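Side-chain contact in envelope polyprotein (Puumala orthohantavirus, PDB 5FXU), which supplies the Gn glycoprotein of the hantaviral surface, which probably works with its partner glycoprotein Gc in host-cell entry: residues T124-G129 with P342-G347. Sequence-based numbering, arbitrary orientation.
Sequences TVFLIG and PLTWTG
Phe126 of strand 120-130 reaches across to Thr344 and Thr346 of strand 340-354, a small worked example of how two strands that share no backbone hydrogen bond can meet through side chains alone. The strands lie in the Gn head, a beta-rich fold grouped with the immunoglobulin-like E-set clan. At their nearest backbone points, Phe126 CA and Thr344 CA are 9.9 Å apart, a gap that the Phe126 ring bridges from one side and two threonine side chains from the other.

Along 342-347, Pro342 and Leu343 lead in, the helix-like backbone of Leu343 interrupting the extended run. Thr344 then directs its methyl at the aromatic ring, with CG2 4.3 Å from Phe126 CE1 in an oblique approach. Its hydroxyl is hydrogen-bonded to Asp113, so this threonine links strand 340-354 to strand 107-116, the neighbour of 120-130, as well as touching the ring. Phe126 CG stands anti to its own carbonyl carbon (chi1 -69°), which carries the ring out toward 342-347: the CE1 corner faces the methyl of Thr344, and the CE2 side of the rim faces the hydroxyl of Thr346. The same ring meets Phe194 edge to face; Phe194 also touches Thr344.

Trp345 points to the other side of its strand, against helix 249-260, and its NE1 is hydrogen-bonded to Ala261 O. Thr346 returns to the Phe126 side. Its OG1, set by chi1 -59°, lies near the ring plane at the edge, 4.5 Å from Phe126 CE2, a loose approach that is no hydrogen bond. The backbone runs on in extended form, and Gly347 N sits 3.5 Å above the plane of the Trp345 ring, displaced toward its rim.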
# COMPACT_ATOMS: atom_id res chain seq x y z
N THR A 124 8.64 4.22 -3.27
CA THR A 124 7.83 3.68 -4.32
C THR A 124 6.75 4.74 -4.49
O THR A 124 6.00 5.03 -3.56
CB THR A 124 7.21 2.30 -3.98
OG1 THR A 124 8.23 1.29 -3.96
CG2 THR A 124 6.20 1.88 -5.02
N VAL A 125 6.68 5.32 -5.68
CA VAL A 125 5.70 6.36 -5.98
C VAL A 125 4.46 5.73 -6.61
O VAL A 125 4.58 4.97 -7.55
CB VAL A 125 6.29 7.41 -6.93
CG1 VAL A 125 5.24 8.40 -7.37
CG2 VAL A 125 7.43 8.13 -6.23
N PHE A 126 3.30 6.07 -6.07
CA PHE A 126 2.01 5.61 -6.59
C PHE A 126 1.27 6.80 -7.16
O PHE A 126 1.19 7.86 -6.52
CB PHE A 126 1.17 5.02 -5.46
CG PHE A 126 1.72 3.73 -4.92
CD1 PHE A 126 2.65 3.72 -3.87
CD2 PHE A 126 1.32 2.51 -5.46
CE1 PHE A 126 3.18 2.52 -3.37
CE2 PHE A 126 1.86 1.31 -4.98
CZ PHE A 126 2.79 1.32 -3.93
N LEU A 127 0.70 6.63 -8.36
CA LEU A 127 -0.14 7.66 -8.99
C LEU A 127 -1.46 7.05 -9.35
O LEU A 127 -1.51 6.05 -10.06
CB LEU A 127 0.55 8.15 -10.23
CG LEU A 127 -0.16 9.22 -11.04
CD1 LEU A 127 -0.24 10.51 -10.26
CD2 LEU A 127 0.60 9.45 -12.34
N ILE A 128 -2.53 7.63 -8.82
CA ILE A 128 -3.90 7.16 -9.05
C ILE A 128 -4.73 8.34 -9.51
O ILE A 128 -4.64 9.41 -8.93
CB ILE A 128 -4.52 6.67 -7.75
CG1 ILE A 128 -3.69 5.53 -7.17
CG2 ILE A 128 -5.95 6.18 -7.96
CD1 ILE A 128 -4.02 5.22 -5.72
N GLY A 129 -5.55 8.15 -10.52
CA GLY A 129 -6.39 9.23 -10.96
C GLY A 129 -7.44 8.90 -11.98
O GLY A 129 -7.60 7.76 -12.39
N PRO A 342 0.41 -3.43 6.99
CA PRO A 342 1.20 -2.53 6.15
C PRO A 342 0.35 -1.41 5.56
O PRO A 342 -0.85 -1.61 5.30
CB PRO A 342 1.74 -3.46 5.08
CG PRO A 342 0.69 -4.54 4.95
CD PRO A 342 0.19 -4.74 6.35
N LEU A 343 0.98 -0.26 5.31
CA LEU A 343 0.31 0.91 4.73
C LEU A 343 -0.11 0.71 3.29
O LEU A 343 -1.17 1.17 2.88
CB LEU A 343 1.18 2.17 4.83
CG LEU A 343 1.43 2.76 6.20
CD1 LEU A 343 1.67 4.26 6.03
CD2 LEU A 343 0.31 2.53 7.21
N THR A 344 0.75 0.05 2.52
CA THR A 344 0.44 -0.36 1.16
C THR A 344 0.76 -1.84 1.00
O THR A 344 1.54 -2.39 1.76
CB THR A 344 1.25 0.41 0.11
OG1 THR A 344 2.62 -0.00 0.15
CG2 THR A 344 1.13 1.92 0.34
N TRP A 345 0.11 -2.46 0.03
CA TRP A 345 0.24 -3.90 -0.20
C TRP A 345 0.04 -4.17 -1.68
O TRP A 345 -0.95 -3.71 -2.27
CB TRP A 345 -0.81 -4.68 0.61
CG TRP A 345 -0.66 -6.18 0.50
CD1 TRP A 345 0.08 -6.98 1.30
CD2 TRP A 345 -1.27 -7.03 -0.47
NE1 TRP A 345 -0.02 -8.29 0.90
CE2 TRP A 345 -0.84 -8.35 -0.20
CE3 TRP A 345 -2.13 -6.81 -1.55
CZ2 TRP A 345 -1.25 -9.46 -0.96
CZ3 TRP A 345 -2.55 -7.92 -2.33
CH2 TRP A 345 -2.11 -9.22 -2.02
N THR A 346 0.99 -4.88 -2.27
CA THR A 346 0.98 -5.21 -3.67
C THR A 346 1.06 -6.73 -3.78
O THR A 346 1.92 -7.38 -3.17
CB THR A 346 2.14 -4.52 -4.43
OG1 THR A 346 2.03 -3.09 -4.27
CG2 THR A 346 2.09 -4.83 -5.90
N GLY A 347 0.11 -7.30 -4.53
CA GLY A 347 0.09 -8.74 -4.78
C GLY A 347 -0.68 -9.08 -6.04
O GLY A 347 -0.95 -8.22 -6.86